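Local structure of trehalose-6-phosphate phosphatase (Neosartorya fumigata, 5DXL) at residues A[109-123]-A[158-172]. The protein belongs to the trehalose-phosphatase family of the HAD clan, with a mixed-sheet core and a smaller domain that resembles a HAD-type cap. Sequence-based numbering, arbitrary orientation.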
ATOM      1  N   ASP A 109      15.028  14.710   0.634  1.00 16.19           N
ATOM      2  CA  ASP A 109      16.478  14.804   0.774  1.00 13.34           C
ATOM      3  C   ASP A 109      17.053  13.403   0.981  1.00 15.19           C
ATOM      4  O   ASP A 109      16.913  12.824   2.053  1.00 16.60           O
ATOM      5  CB  ASP A 109      16.827  15.738   1.944  1.00 18.89           C
ATOM      6  CG  ASP A 109      18.314  15.774   2.274  1.00 16.99           C
ATOM      7  OD1 ASP A 109      19.139  15.154   1.576  1.00 15.55           O
ATOM      8  OD2 ASP A 109      18.664  16.458   3.262  1.00 22.76           O
HETATM    9  N   MSE A 110      17.715  12.860  -0.031  1.00 13.83           N
HETATM   10  CA  MSE A 110      18.261  11.520   0.110  1.00 14.68           C
HETATM   11  C   MSE A 110      19.748  11.548   0.469  1.00 13.62           C
HETATM   12  O   MSE A 110      20.500  10.625   0.145  1.00 13.99           O
HETATM   13  CB  MSE A 110      18.008  10.712  -1.155  1.00 16.24           C
HETATM   14  CG  MSE A 110      16.518  10.438  -1.334  1.00 19.29           C
HETATM   15 SE   MSE A 110      16.154   9.144  -2.742  1.00 24.93          SE
HETATM   16  CE  MSE A 110      16.283  10.377  -4.263  1.00 18.59           C
ATOM     17  N   GLY A 111      20.155  12.608   1.161  1.00 14.09           N
ATOM     18  CA  GLY A 111      21.518  12.708   1.660  1.00 13.87           C
ATOM     19  C   GLY A 111      21.896  11.530   2.545  1.00 13.30           C
ATOM     20  O   GLY A 111      23.077  11.195   2.648  1.00 14.33           O
ATOM     21  N   TRP A 112      20.891  10.925   3.179  1.00 13.54           N
ATOM     22  CA  TRP A 112      21.112   9.739   4.017  1.00 13.56           C
ATOM     23  C   TRP A 112      21.782   8.613   3.239  1.00 16.28           C
ATOM     24  O   TRP A 112      22.516   7.798   3.817  1.00 14.57           O
ATOM     25  CB  TRP A 112      19.790   9.245   4.629  1.00 13.99           C
ATOM     26  CG  TRP A 112      18.734   8.842   3.644  1.00 13.56           C
ATOM     27  CD1 TRP A 112      17.722   9.629   3.158  1.00 15.67           C
ATOM     28  CD2 TRP A 112      18.561   7.551   3.041  1.00 12.94           C
ATOM     29  NE1 TRP A 112      16.939   8.908   2.288  1.00 14.38           N
ATOM     30  CE2 TRP A 112      17.428   7.630   2.200  1.00 15.22           C
ATOM     31  CE3 TRP A 112      19.249   6.334   3.137  1.00 15.61           C
ATOM     32  CZ2 TRP A 112      16.977   6.546   1.449  1.00 14.56           C
ATOM     33  CZ3 TRP A 112      18.799   5.257   2.390  1.00 17.01           C
ATOM     34  CH2 TRP A 112      17.676   5.370   1.556  1.00 17.37           C
ATOM     35  N   GLN A 113      21.557   8.561   1.930  1.00 13.09           N
ATOM     36  CA  GLN A 113      22.127   7.486   1.128  1.00 11.47           C
ATOM     37  C   GLN A 113      23.657   7.531   1.110  1.00 15.92           C
ATOM     38  O   GLN A 113      24.308   6.497   1.042  1.00 15.45           O
ATOM     39  CB  GLN A 113      21.588   7.521  -0.296  1.00 16.64           C
ATOM     40  CG  GLN A 113      20.115   7.185  -0.364  1.00 15.52           C
ATOM     41  CD  GLN A 113      19.704   6.703  -1.731  1.00 21.80           C
ATOM     42  OE1 GLN A 113      20.523   6.620  -2.643  1.00 29.77           O
ATOM     43  NE2 GLN A 113      18.427   6.373  -1.884  1.00 22.60           N
ATOM     44  N   LYS A 114      24.219   8.734   1.164  1.00 15.89           N
ATOM     45  CA  LYS A 114      25.665   8.887   1.164  1.00 16.32           C
ATOM     46  C   LYS A 114      26.254   8.242   2.417  1.00 16.81           C
ATOM     47  O   LYS A 114      27.221   7.487   2.347  1.00 17.07           O
ATOM     48  CB  LYS A 114      26.062  10.370   1.088  1.00 18.54           C
ATOM     49  CG  LYS A 114      27.573  10.601   1.061  1.00 20.73           C
ATOM     50  CD  LYS A 114      27.926  12.078   0.834  1.00 22.63           C
ATOM     51  CE  LYS A 114      29.435  12.287   0.875  1.00 26.81           C
ATOM     52  NZ  LYS A 114      29.832  13.624   0.359  1.00 35.64           N
ATOM     53  N   GLU A 115      25.654   8.532   3.563  1.00 17.16           N
ATOM     54  CA  GLU A 115      26.175   8.005   4.819  1.00 16.29           C
ATOM     55  C   GLU A 115      25.937   6.502   4.932  1.00 19.03           C
ATOM     56  O   GLU A 115      26.801   5.765   5.399  1.00 16.97           O
ATOM     57  CB  GLU A 115      25.547   8.727   6.005  1.00 20.70           C
ATOM     58  CG  GLU A 115      26.240   8.429   7.320  1.00 28.83           C
ATOM     59  CD  GLU A 115      25.818   9.362   8.434  1.00 33.36           C
ATOM     60  OE1 GLU A 115      25.150  10.374   8.139  1.00 35.84           O
ATOM     61  OE2 GLU A 115      26.156   9.079   9.606  1.00 46.26           O
ATOM     62  N   VAL A 116      24.767   6.044   4.501  1.00 17.90           N
ATOM     63  CA  VAL A 116      24.466   4.616   4.572  1.00 13.47           C
ATOM     64  C   VAL A 116      25.407   3.816   3.678  1.00 15.32           C
ATOM     65  O   VAL A 116      25.879   2.751   4.076  1.00 14.83           O
ATOM     66  CB  VAL A 116      22.988   4.326   4.201  1.00 13.43           C
ATOM     67  CG1 VAL A 116      22.737   2.814   4.076  1.00 13.91           C
ATOM     68  CG2 VAL A 116      22.064   4.915   5.247  1.00 15.26           C
HETATM   69  N   MSE A 117      25.713   4.326   2.487  1.00 13.14           N
HETATM   70  CA  MSE A 117      26.682   3.670   1.613  1.00 14.71           C
HETATM   71  C   MSE A 117      28.062   3.572   2.279  1.00 16.17           C
HETATM   72  O   MSE A 117      28.717   2.534   2.219  1.00 17.54           O
HETATM   73  CB  MSE A 117      26.803   4.407   0.277  1.00 16.21           C
HETATM   74  CG  MSE A 117      25.615   4.209  -0.657  1.00 17.76           C
HETATM   75 SE   MSE A 117      25.294   2.311  -1.049  1.00 22.67          SE
HETATM   76  CE  MSE A 117      26.953   1.925  -1.967  1.00 18.06           C
ATOM     77  N   GLU A 118      28.487   4.661   2.913  1.00 15.70           N
ATOM     78  CA  GLU A 118      29.785   4.699   3.572  1.00 20.19           C
ATOM     79  C   GLU A 118      29.845   3.644   4.680  1.00 20.29           C
ATOM     80  O   GLU A 118      30.823   2.888   4.784  1.00 17.76           O
ATOM     81  CB  GLU A 118      30.048   6.104   4.124  1.00 21.86           C
ATOM     82  CG  GLU A 118      31.478   6.357   4.538  1.00 34.72           C
ATOM     83  CD  GLU A 118      31.740   7.827   4.809  1.00 44.62           C
ATOM     84  OE1 GLU A 118      30.924   8.670   4.369  1.00 39.48           O
ATOM     85  OE2 GLU A 118      32.759   8.135   5.463  1.00 49.51           O
ATOM     86  N   VAL A 119      28.791   3.586   5.486  1.00 16.59           N
ATOM     87  CA  VAL A 119      28.690   2.616   6.569  1.00 17.27           C
ATOM     88  C   VAL A 119      28.604   1.185   6.035  1.00 20.53           C
ATOM     89  O   VAL A 119      29.330   0.296   6.484  1.00 16.04           O
ATOM     90  CB  VAL A 119      27.472   2.903   7.458  1.00 17.78           C
ATOM     91  CG1 VAL A 119      27.195   1.740   8.410  1.00 16.93           C
ATOM     92  CG2 VAL A 119      27.665   4.204   8.227  1.00 19.70           C
ATOM     93  N   PHE A 120      27.715   0.952   5.076  1.00 14.64           N
ATOM     94  CA  PHE A 120      27.620  -0.380   4.491  1.00 12.59           C
ATOM     95  C   PHE A 120      28.937  -0.815   3.829  1.00 17.00           C
ATOM     96  O   PHE A 120      29.319  -1.984   3.914  1.00 15.87           O
ATOM     97  CB  PHE A 120      26.472  -0.442   3.459  1.00 11.59           C
ATOM     98  CG  PHE A 120      25.091  -0.630   4.053  1.00 11.48           C
ATOM     99  CD1 PHE A 120      24.891  -0.879   5.399  1.00 12.35           C
ATOM    100  CD2 PHE A 120      23.972  -0.565   3.221  1.00 10.66           C
ATOM    101  CE1 PHE A 120      23.602  -1.055   5.910  1.00 11.94           C
ATOM    102  CE2 PHE A 120      22.685  -0.748   3.719  1.00 10.21           C
ATOM    103  CZ  PHE A 120      22.497  -0.989   5.061  1.00 11.68           C
ATOM    104  N   GLN A 121      29.641   0.106   3.171  1.00 18.73           N
ATOM    105  CA  GLN A 121      30.881  -0.264   2.492  1.00 17.82           C
ATOM    106  C   GLN A 121      31.927  -0.691   3.511  1.00 17.54           C
ATOM    107  O   GLN A 121      32.702  -1.622   3.283  1.00 19.20           O
ATOM    108  CB  GLN A 121      31.419   0.896   1.651  1.00 22.32           C
ATOM    109  CG  GLN A 121      32.722   0.573   0.937  1.00 29.10           C
ATOM    110  CD  GLN A 121      32.577  -0.556  -0.076  1.00 36.39           C
ATOM    111  OE1 GLN A 121      31.511  -0.747  -0.663  1.00 31.75           O
ATOM    112  NE2 GLN A 121      33.656  -1.309  -0.283  1.00 38.61           N
ATOM    113  N   HIS A 122      31.914  -0.004   4.643  1.00 16.22           N
ATOM    114  CA  HIS A 122      32.834  -0.287   5.733  1.00 18.28           C
ATOM    115  C   HIS A 122      32.630  -1.697   6.252  1.00 21.18           C
ATOM    116  O   HIS A 122      33.591  -2.468   6.370  1.00 17.68           O
ATOM    117  CB  HIS A 122      32.632   0.718   6.854  1.00 18.07           C
ATOM    118  CG  HIS A 122      33.618   0.587   7.965  1.00 19.75           C
ATOM    119  ND1 HIS A 122      33.331  -0.077   9.139  1.00 24.95           N
ATOM    120  CD2 HIS A 122      34.883   1.048   8.088  1.00 19.89           C
ATOM    121  CE1 HIS A 122      34.385  -0.024   9.934  1.00 17.18           C
ATOM    122  NE2 HIS A 122      35.339   0.654   9.321  1.00 26.41           N
ATOM    123  N   PHE A 123      31.376  -2.032   6.552  1.00 16.87           N
ATOM    124  CA  PHE A 123      31.046  -3.357   7.059  1.00 15.17           C
ATOM    125  C   PHE A 123      31.221  -4.425   5.992  1.00 16.89           C
ATOM    126  O   PHE A 123      31.546  -5.570   6.312  1.00 14.76           O
ATOM    127  CB  PHE A 123      29.620  -3.394   7.615  1.00 15.30           C
ATOM    128  CG  PHE A 123      29.516  -2.904   9.023  1.00 13.57           C
ATOM    129  CD1 PHE A 123      29.644  -3.788  10.089  1.00 15.02           C
ATOM    130  CD2 PHE A 123      29.322  -1.559   9.293  1.00 16.04           C
ATOM    131  CE1 PHE A 123      29.556  -3.341  11.401  1.00 16.89           C
ATOM    132  CE2 PHE A 123      29.235  -1.100  10.600  1.00 17.07           C
ATOM    133  CZ  PHE A 123      29.362  -1.997  11.662  1.00 17.54           C
ATOM    134  N   CYS A 158      25.892  -2.926  13.070  1.00 15.14           N
ATOM    135  CA  CYS A 158      25.653  -1.950  12.015  1.00 15.30           C
ATOM    136  C   CYS A 158      24.282  -1.294  12.176  1.00 17.53           C
ATOM    137  O   CYS A 158      24.138  -0.082  12.004  1.00 15.72           O
ATOM    138  CB  CYS A 158      25.777  -2.622  10.650  1.00 12.12           C
ATOM    139  SG  CYS A 158      25.539  -1.478   9.253  1.00 16.16           S
ATOM    140  N   ARG A 159      23.280  -2.098  12.521  1.00 14.15           N
ATOM    141  CA  ARG A 159      21.939  -1.586  12.743  1.00 15.97           C
ATOM    142  C   ARG A 159      21.916  -0.571  13.878  1.00 17.48           C
ATOM    143  O   ARG A 159      21.328   0.497  13.743  1.00 18.00           O
ATOM    144  CB  ARG A 159      20.964  -2.726  13.041  1.00 16.76           C
ATOM    145  CG  ARG A 159      19.550  -2.233  13.298  1.00 17.44           C
ATOM    146  CD  ARG A 159      18.560  -3.354  13.545  1.00 21.59           C
ATOM    147  NE  ARG A 159      17.203  -2.810  13.628  1.00 28.39           N
ATOM    148  CZ  ARG A 159      16.098  -3.546  13.662  1.00 31.96           C
ATOM    149  NH1 ARG A 159      16.176  -4.869  13.623  1.00 30.09           N
ATOM    150  NH2 ARG A 159      14.909  -2.958  13.731  1.00 34.08           N
ATOM    151  N   LYS A 160      22.560  -0.900  14.995  1.00 18.40           N
ATOM    152  CA  LYS A 160      22.589   0.020  16.124  1.00 20.06           C
ATOM    153  C   LYS A 160      23.214   1.347  15.706  1.00 19.23           C
ATOM    154  O   LYS A 160      22.702   2.420  16.035  1.00 22.74           O
ATOM    155  CB  LYS A 160      23.352  -0.588  17.307  1.00 22.45           C
ATOM    156  CG  LYS A 160      23.535   0.382  18.459  1.00 30.79           C
ATOM    157  CD  LYS A 160      24.272  -0.250  19.633  1.00 39.00           C
ATOM    158  CE  LYS A 160      24.639   0.801  20.670  1.00 50.45           C
ATOM    159  NZ  LYS A 160      25.002   0.200  21.983  1.00 62.09           N
HETATM  160  N   MSE A 161      24.301   1.268  14.948  1.00 19.20           N
HETATM  161  CA  MSE A 161      24.983   2.460  14.469  1.00 17.22           C
HETATM  162  C   MSE A 161      24.067   3.333  13.613  1.00 21.60           C
HETATM  163  O   MSE A 161      23.972   4.542  13.829  1.00 21.98           O
HETATM  164  CB  MSE A 161      26.224   2.076  13.677  1.00 22.00           C
HETATM  165  CG  MSE A 161      26.958   3.249  13.089  1.00 27.15           C
HETATM  166 SE   MSE A 161      28.791   2.751  12.673  1.00 46.70          SE
HETATM  167  CE  MSE A 161      29.318   2.219  14.451  1.00 40.19           C
ATOM    168  N   LEU A 162      23.386   2.714  12.652  1.00 18.56           N
ATOM    169  CA  LEU A 162      22.476   3.451  11.771  1.00 18.53           C
ATOM    170  C   LEU A 162      21.310   4.083  12.530  1.00 20.46           C
ATOM    171  O   LEU A 162      20.898   5.205  12.227  1.00 20.32           O
ATOM    172  CB  LEU A 162      21.944   2.527  10.670  1.00 17.68           C
ATOM    173  CG  LEU A 162      23.033   2.117   9.676  1.00 17.75           C
ATOM    174  CD1 LEU A 162      22.537   1.067   8.700  1.00 20.16           C
ATOM    175  CD2 LEU A 162      23.585   3.329   8.939  1.00 19.35           C
ATOM    176  N   GLU A 163      20.770   3.365  13.509  1.00 16.71           N
ATOM    177  CA  GLU A 163      19.640   3.872  14.283  1.00 23.36           C
ATOM    178  C   GLU A 163      20.009   5.108  15.101  1.00 24.77           C
ATOM    179  O   GLU A 163      19.190   6.010  15.283  1.00 26.43           O
ATOM    180  CB  GLU A 163      19.093   2.783  15.210  1.00 21.55           C
ATOM    181  CG  GLU A 163      18.321   1.687  14.489  1.00 22.81           C
ATOM    182  CD  GLU A 163      18.041   0.481  15.375  1.00 26.63           C
ATOM    183  OE1 GLU A 163      18.747   0.303  16.391  1.00 30.74           O
ATOM    184  OE2 GLU A 163      17.114  -0.290  15.054  1.00 32.25           O
ATOM    185  N   GLU A 164      21.243   5.145  15.587  1.00 24.10           N
ATOM    186  CA  GLU A 164      21.680   6.225  16.464  1.00 28.00           C
ATOM    187  C   GLU A 164      22.223   7.425  15.701  1.00 30.52           C
ATOM    188  O   GLU A 164      22.491   8.473  16.291  1.00 31.43           O
ATOM    189  CB  GLU A 164      22.735   5.707  17.438  1.00 29.57           C
ATOM    190  CG  GLU A 164      22.160   4.784  18.493  1.00 38.05           C
ATOM    191  CD  GLU A 164      23.226   4.058  19.284  1.00 50.90           C
ATOM    192  OE1 GLU A 164      24.429   4.303  19.041  1.00 49.78           O
ATOM    193  OE2 GLU A 164      22.852   3.238  20.148  1.00 54.46           O
ATOM    194  N   THR A 165      22.392   7.276  14.393  1.00 24.11           N
ATOM    195  CA  THR A 165      22.959   8.348  13.588  1.00 23.70           C
ATOM    196  C   THR A 165      22.019   8.725  12.446  1.00 27.06           C
ATOM    197  O   THR A 165      21.228   9.666  12.563  1.00 27.78           O
ATOM    198  CB  THR A 165      24.348   7.957  13.019  1.00 25.70           C
ATOM    199  OG1 THR A 165      24.250   6.726  12.290  1.00 26.16           O
ATOM    200  CG2 THR A 165      25.357   7.775  14.150  1.00 30.65           C
ATOM    201  N   VAL A 166      22.099   7.971  11.356  1.00 24.24           N
ATOM    202  CA  VAL A 166      21.329   8.252  10.151  1.00 23.94           C
ATOM    203  C   VAL A 166      19.824   8.403  10.409  1.00 25.05           C
ATOM    204  O   VAL A 166      19.191   9.341   9.919  1.00 25.67           O
ATOM    205  CB  VAL A 166      21.557   7.145   9.102  1.00 25.16           C
ATOM    206  CG1 VAL A 166      20.725   7.411   7.856  1.00 21.94           C
ATOM    207  CG2 VAL A 166      23.035   7.045   8.758  1.00 24.47           C
ATOM    208  N   ALA A 167      19.256   7.499  11.199  1.00 20.71           N
ATOM    209  CA  ALA A 167      17.812   7.479  11.418  1.00 23.15           C
ATOM    210  C   ALA A 167      17.327   8.624  12.304  1.00 25.77           C
ATOM    211  O   ALA A 167      16.127   8.855  12.437  1.00 24.24           O
ATOM    212  CB  ALA A 167      17.397   6.148  12.018  1.00 23.44           C
ATOM    213  N   LYS A 168      18.256   9.335  12.927  1.00 28.43           N
ATOM    214  CA  LYS A 168      17.862  10.461  13.761  1.00 30.96           C
ATOM    215  C   LYS A 168      18.036  11.779  13.015  1.00 30.97           C
ATOM    216  O   LYS A 168      17.558  12.817  13.464  1.00 30.48           O
ATOM    217  CB  LYS A 168      18.655  10.455  15.071  1.00 31.95           C
ATOM    218  CG  LYS A 168      18.219   9.336  16.014  1.00 30.80           C
ATOM    219  CD  LYS A 168      18.850   9.452  17.391  1.00 44.92           C
ATOM    220  CE  LYS A 168      17.979   8.784  18.451  1.00 49.09           C
ATOM    221  NZ  LYS A 168      16.777   9.610  18.790  1.00 59.32           N
ATOM    222  N   ARG A 169      18.696  11.730  11.861  1.00 25.96           N
ATOM    223  CA  ARG A 169      18.892  12.932  11.058  1.00 25.02           C
ATOM    224  C   ARG A 169      17.951  12.993   9.856  1.00 28.65           C
ATOM    225  O   ARG A 169      17.505  14.069   9.463  1.00 28.36           O
ATOM    226  CB  ARG A 169      20.335  13.033  10.575  1.00 27.00           C
ATOM    227  CG  ARG A 169      20.597  14.314   9.804  1.00 34.04           C
ATOM    228  CD  ARG A 169      22.049  14.475   9.410  1.00 38.29           C
ATOM    229  NE  ARG A 169      22.223  15.662   8.574  1.00 45.87           N
ATOM    230  CZ  ARG A 169      23.379  16.043   8.041  1.00 50.41           C
ATOM    231  NH1 ARG A 169      24.480  15.331   8.254  1.00 43.12           N
ATOM    232  NH2 ARG A 169      23.433  17.137   7.293  1.00 54.97           N
ATOM    233  N   TRP A 170      17.669  11.841   9.258  1.00 24.73           N
ATOM    234  CA  TRP A 170      16.752  11.791   8.121  1.00 23.94           C
ATOM    235  C   TRP A 170      15.523  10.933   8.450  1.00 22.82           C
ATOM    236  O   TRP A 170      15.557  10.104   9.359  1.00 25.02           O
ATOM    237  CB  TRP A 170      17.462  11.242   6.878  1.00 23.18           C
ATOM    238  CG  TRP A 170      18.530  12.145   6.250  1.00 20.36           C
ATOM    239  CD1 TRP A 170      18.339  13.114   5.298  1.00 20.20           C
ATOM    240  CD2 TRP A 170      19.941  12.104   6.498  1.00 19.11           C
ATOM    241  NE1 TRP A 170      19.545  13.691   4.958  1.00 16.34           N
ATOM    242  CE2 TRP A 170      20.541  13.086   5.682  1.00 20.23           C
ATOM    243  CE3 TRP A 170      20.752  11.339   7.344  1.00 21.21           C
ATOM    244  CZ2 TRP A 170      21.912  13.314   5.680  1.00 21.77           C
ATOM    245  CZ3 TRP A 170      22.111  11.567   7.339  1.00 24.29           C
ATOM    246  CH2 TRP A 170      22.682  12.545   6.515  1.00 24.96           C
ATOM    247  N   GLU A 171      14.440  11.141   7.703  1.00 21.95           N
ATOM    248  CA  GLU A 171      13.200  10.393   7.891  1.00 22.10           C
ATOM    249  C   GLU A 171      13.290   9.029   7.209  1.00 19.65           C
ATOM    250  O   GLU A 171      12.653   8.781   6.187  1.00 17.04           O
ATOM    251  CB  GLU A 171      12.002  11.176   7.342  1.00 22.01           C
ATOM    252  CG  GLU A 171      11.643  12.407   8.157  1.00 31.32           C
ATOM    253  CD  GLU A 171      11.304  12.072   9.598  1.00 41.83           C
ATOM    254  OE1 GLU A 171      10.477  11.159   9.825  1.00 42.32           O
ATOM    255  OE2 GLU A 171      11.869  12.717  10.508  1.00 48.28           O
ATOM    256  N   VAL A 172      14.111   8.159   7.773  1.00 18.78           N
ATOM    257  CA  VAL A 172      14.313   6.825   7.224  1.00 17.88           C
ATOM    258  C   VAL A 172      14.134   5.805   8.321  1.00 19.66           C
ATOM    259  O   VAL A 172      14.194   6.128   9.507  1.00 18.83           O
ATOM    260  CB  VAL A 172      15.720   6.650   6.601  1.00 14.24           C
ATOM    261  CG1 VAL A 172      15.909   7.603   5.425  1.00 16.74           C
ATOM    262  CG2 VAL A 172      16.819   6.853   7.649  1.00 19.34           C
TER
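Trp170 lays one ring face against the backbone at Gly111 and Trp112: the backbone N of Trp112 lies over the ring centre, 3.3 Å from Trp170 CE2, and Trp112 CB makes a CH-pi contact with the five-membered ring of Trp170. The two indoles meet edge-to-face, Trp112 supplying the edge, with planes at 65°. In turn Val172 CG1 sits squarely on the five-membered ring of Trp112, 3.4 Å from its centroid. At the rim of Trp170, Glu115 OE1 approaches Trp170 CZ3 at 3.4 Å, while Trp170 NE1 gives Asp109 OD2 a weak hydrogen bond (3.4 Å). Helices 112-123 and 158-164 run nearly antiparallel (161°), their axes 11.1 Å apart, and cover the four-stranded antiparallel sheet of the smaller domain, consistent with the alpha/beta cap of HAD-type phosphatases. At the other end of the pair, Cys158 CB stands 3.7 Å from the Phe123 ring centroid; a chi1 of -179° turns SG away from the Cys158 backbone N, bringing it over that same face of Phe123 and to the edge of the Phe120 ring. Leu162 divides its branches, CD1 reaching Phe120 CE1 and CD2 Val119 CG1. Farther out, Asp109 OD1 closes an Asx turn onto Gly111 N (2.8 Å), tying down the carboxylate whose OD2 faces Trp170, and Trp112 and Leu162 both touch Val183 of the sheet.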